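Local coordinates for Fe2OG dioxygenase domain-containing protein (Pseudomonas putida, PDB 4J25), which probably hydroxylates prolyl residues of a protein substrate as an iron- and 2-oxoglutarate-dependent dioxygenase of the prolyl-4-hydroxylase type, at residues E131-L136 / T218-R223. Sequence-based numbering, arbitrary orientation.
Sequences ECHFAL and TGWFRR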
ATOM      1  N   GLU A 131       4.138   5.651  -7.213  1.00 15.50           N
ATOM      2  CA  GLU A 131       5.093   6.297  -6.346  1.00 18.78           C
ATOM      3  C   GLU A 131       4.898   5.712  -4.957  1.00 19.29           C
ATOM      4  O   GLU A 131       3.767   5.487  -4.516  1.00 18.22           O
ATOM      5  CB  GLU A 131       4.896   7.817  -6.337  1.00 20.42           C
ATOM      6  CG  GLU A 131       3.526   8.251  -5.797  1.00 24.27           C
ATOM      7  CD  GLU A 131       3.379   9.748  -5.619  1.00 27.09           C
ATOM      8  OE1 GLU A 131       4.365  10.483  -5.825  1.00 28.85           O
ATOM      9  OE2 GLU A 131       2.264  10.191  -5.271  1.00 28.83           O
ATOM     10  N   CYS A 132       5.994   5.461  -4.258  1.00 18.33           N
ATOM     11  CA  CYS A 132       5.889   4.933  -2.913  1.00 18.27           C
ATOM     12  C   CYS A 132       7.062   5.336  -2.033  1.00 19.15           C
ATOM     13  O   CYS A 132       8.071   5.882  -2.508  1.00 18.92           O
ATOM     14  CB  CYS A 132       5.739   3.423  -2.953  1.00 18.26           C
ATOM     15  SG  CYS A 132       7.140   2.608  -3.671  1.00 22.19           S
ATOM     16  N   HIS A 133       6.894   5.114  -0.732  1.00 17.00           N
ATOM     17  CA  HIS A 133       7.927   5.416   0.237  1.00 16.69           C
ATOM     18  C   HIS A 133       7.630   4.642   1.498  1.00 16.88           C
ATOM     19  O   HIS A 133       6.483   4.193   1.707  1.00 15.00           O
ATOM     20  CB  HIS A 133       8.018   6.920   0.527  1.00 18.23           C
ATOM     21  CG  HIS A 133       6.833   7.486   1.246  1.00 20.65           C
ATOM     22  ND1 HIS A 133       6.685   7.414   2.616  1.00 21.28           N
ATOM     23  CD2 HIS A 133       5.757   8.169   0.789  1.00 19.46           C
ATOM     24  CE1 HIS A 133       5.563   8.014   2.970  1.00 19.14           C
ATOM     25  NE2 HIS A 133       4.983   8.480   1.881  1.00 19.26           N
ATOM     26  N   PHE A 134       8.655   4.487   2.328  1.00 15.71           N
ATOM     27  CA  PHE A 134       8.514   3.765   3.589  1.00 17.17           C
ATOM     28  C   PHE A 134       7.914   4.675   4.640  1.00 19.58           C
ATOM     29  O   PHE A 134       7.993   5.898   4.534  1.00 18.16           O
ATOM     30  CB  PHE A 134       9.865   3.221   4.088  1.00 16.62           C
ATOM     31  CG  PHE A 134      10.385   2.069   3.284  1.00 17.35           C
ATOM     32  CD1 PHE A 134       9.863   0.801   3.446  1.00 17.42           C
ATOM     33  CD2 PHE A 134      11.374   2.258   2.350  1.00 17.69           C
ATOM     34  CE1 PHE A 134      10.339  -0.261   2.697  1.00 17.69           C
ATOM     35  CE2 PHE A 134      11.848   1.208   1.605  1.00 18.36           C
ATOM     36  CZ  PHE A 134      11.335  -0.052   1.772  1.00 16.34           C
ATOM     37  N   ALA A 135       7.297   4.075   5.652  1.00 20.62           N
ATOM     38  CA  ALA A 135       6.747   4.833   6.760  1.00 23.29           C
ATOM     39  C   ALA A 135       6.947   4.047   8.041  1.00 24.48           C
ATOM     40  O   ALA A 135       6.657   2.855   8.100  1.00 25.39           O
ATOM     41  CB  ALA A 135       5.246   5.126   6.523  1.00 23.35           C
ATOM     42  N   LEU A 136       7.436   4.714   9.073  1.00 25.55           N
ATOM     43  CA  LEU A 136       7.722   4.054  10.337  1.00 28.11           C
ATOM     44  C   LEU A 136       7.077   4.848  11.460  1.00 26.37           C
ATOM     45  O   LEU A 136       7.549   5.928  11.800  1.00 28.56           O
ATOM     46  CB  LEU A 136       9.234   3.979  10.570  1.00 29.54           C
ATOM     47  CG  LEU A 136       9.655   3.161  11.802  1.00 32.68           C
ATOM     48  CD1 LEU A 136      11.009   2.490  11.586  1.00 32.58           C
ATOM     49  CD2 LEU A 136       9.686   4.018  13.070  1.00 34.03           C
ATOM     50  N   THR A 218       4.067   2.559   1.741  1.00 16.57           N
ATOM     51  CA  THR A 218       2.844   3.191   1.286  0.50 17.13           C
ATOM     52  C   THR A 218       3.061   3.863  -0.075  1.00 15.74           C
ATOM     53  O   THR A 218       4.124   4.427  -0.339  1.00 14.94           O
ATOM     54  CB  THR A 218       2.352   4.208   2.330  0.50 18.58           C
ATOM     55  OG1 THR A 218       1.048   4.673   1.974  0.50 19.32           O
ATOM     56  CG2 THR A 218       3.316   5.384   2.447  0.50 18.10           C
ATOM     57  N   GLY A 219       2.055   3.791  -0.943  1.00 13.17           N
ATOM     58  CA  GLY A 219       2.200   4.309  -2.283  1.00 13.19           C
ATOM     59  C   GLY A 219       0.889   4.604  -2.990  1.00 14.40           C
ATOM     60  O   GLY A 219      -0.193   4.322  -2.460  1.00 13.29           O
ATOM     61  N   TRP A 220       1.011   5.124  -4.211  1.00 13.18           N
ATOM     62  CA  TRP A 220      -0.145   5.527  -5.027  1.00 13.76           C
ATOM     63  C   TRP A 220       0.161   5.346  -6.485  1.00 13.43           C
ATOM     64  O   TRP A 220       1.268   5.684  -6.944  1.00 13.65           O
ATOM     65  CB  TRP A 220      -0.510   6.988  -4.760  1.00 13.75           C
ATOM     66  CG  TRP A 220      -0.835   7.185  -3.335  1.00 15.03           C
ATOM     67  CD1 TRP A 220      -2.045   7.007  -2.736  1.00 16.05           C
ATOM     68  CD2 TRP A 220       0.083   7.545  -2.299  1.00 16.16           C
ATOM     69  NE1 TRP A 220      -1.938   7.242  -1.391  1.00 17.69           N
ATOM     70  CE2 TRP A 220      -0.635   7.557  -1.096  1.00 17.60           C
ATOM     71  CE3 TRP A 220       1.455   7.830  -2.274  1.00 16.60           C
ATOM     72  CZ2 TRP A 220      -0.041   7.873   0.115  1.00 20.21           C
ATOM     73  CZ3 TRP A 220       2.042   8.132  -1.083  1.00 17.72           C
ATOM     74  CH2 TRP A 220       1.300   8.156   0.102  1.00 19.10           C
ATOM     75  N   PHE A 221      -0.791   4.753  -7.193  1.00 13.46           N
ATOM     76  CA  PHE A 221      -0.774   4.738  -8.640  1.00 13.86           C
ATOM     77  C   PHE A 221      -1.411   6.030  -9.120  1.00 15.82           C
ATOM     78  O   PHE A 221      -2.477   6.423  -8.620  1.00 14.14           O
ATOM     79  CB  PHE A 221      -1.583   3.557  -9.184  1.00 14.98           C
ATOM     80  CG  PHE A 221      -1.044   2.206  -8.805  1.00 14.86           C
ATOM     81  CD1 PHE A 221      -0.040   1.619  -9.560  1.00 15.36           C
ATOM     82  CD2 PHE A 221      -1.559   1.515  -7.723  1.00 13.49           C
ATOM     83  CE1 PHE A 221       0.468   0.371  -9.225  1.00 16.64           C
ATOM     84  CE2 PHE A 221      -1.055   0.275  -7.381  1.00 15.61           C
ATOM     85  CZ  PHE A 221      -0.045  -0.300  -8.143  1.00 17.20           C
ATOM     86  N   ARG A 222      -0.788   6.670 -10.109  1.00 16.43           N
ATOM     87  CA  ARG A 222      -1.204   7.985 -10.559  1.00 15.85           C
ATOM     88  C   ARG A 222      -1.500   8.049 -12.047  1.00 16.28           C
ATOM     89  O   ARG A 222      -0.933   7.296 -12.825  1.00 15.60           O
ATOM     90  CB  ARG A 222      -0.118   9.007 -10.256  1.00 17.88           C
ATOM     91  CG  ARG A 222       0.368   9.004  -8.833  1.00 18.76           C
ATOM     92  CD  ARG A 222       1.316  10.154  -8.580  1.00 21.65           C
ATOM     93  NE  ARG A 222       2.516  10.028  -9.390  1.00 24.33           N
ATOM     94  CZ  ARG A 222       3.465  10.954  -9.487  1.00 25.67           C
ATOM     95  NH1 ARG A 222       3.369  12.095  -8.822  1.00 24.60           N
ATOM     96  NH2 ARG A 222       4.519  10.728 -10.257  1.00 28.20           N
ATOM     97  N   ARG A 223      -2.412   8.946 -12.414  1.00 17.43           N
ATOM     98  CA  ARG A 223      -2.611   9.376 -13.795  1.00 22.11           C
ATOM     99  C   ARG A 223      -1.718  10.570 -14.085  1.00 23.34           C
ATOM    100  O   ARG A 223      -1.222  11.227 -13.166  1.00 22.85           O
ATOM    101  CB  ARG A 223      -4.046   9.874 -14.018  1.00 25.68           C
ATOM    102  CG  ARG A 223      -5.122   8.847 -13.898  1.00 28.68           C
ATOM    103  CD  ARG A 223      -6.508   9.495 -14.049  1.00 31.17           C
ATOM    104  NE  ARG A 223      -6.621  10.231 -15.307  1.00 33.62           N
ATOM    105  CZ  ARG A 223      -7.003   9.696 -16.461  1.00 35.34           C
ATOM    106  NH1 ARG A 223      -7.341   8.414 -16.528  1.00 35.92           N
ATOM    107  NH2 ARG A 223      -7.067  10.450 -17.553  1.00 37.63           N
TER
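Glu131 and Trp220 exchange two backbone hydrogen bonds, Glu131 N to Trp220 O at 2.9 Å and Trp220 N to Glu131 O at 2.8 Å, and His133 and Thr218 form a second reciprocal pair of the same kind. Between them Cys132 faces Gly219 as a non-hydrogen-bonded pair, where the strands close to 3.8 Å from CA to CA. The strands run antiparallel, 131-136 along the margin of the larger sheet of the double-stranded beta helix.

The side chains of Glu131, His133, Thr218 and Trp220 share one face. Here the Glu131 carboxylate stacks over the Arg222 guanidinium, the two planes 25° apart; OE1 sits 3.5 Å from Arg222 NH1, well out of the guanidinium plane, so the salt bridge is one of charge with no N-H aimed at the oxygen. The arginine directs NH2 to Asp129 instead. The other oxygen, OE2, lies 3.4 Å from Arg222 CD and approaches Trp220 CE3 obliquely.

Thr218 was modelled in two conformers; in the one described here, OG1 is anti to the backbone N (chi1 -171°), the methyl CG2 covers one face of the His133 imidazole in a CH-pi contact, 3.7 Å from the ring centroid, and the hydroxyl makes a weak hydrogen bond with bound N-oxalylglycine. His133 ND1 bonds to Phe134 O near the ring plane, helping to hold the ring's rotation, although ND1 sits above the carbonyl plane. Trp220 brings its benzo edge to His133 NE2, while its NE1 bonds to the manganese ligand Asp148. Pairing and packing with 131-136 thus probably help to position two pocket residues.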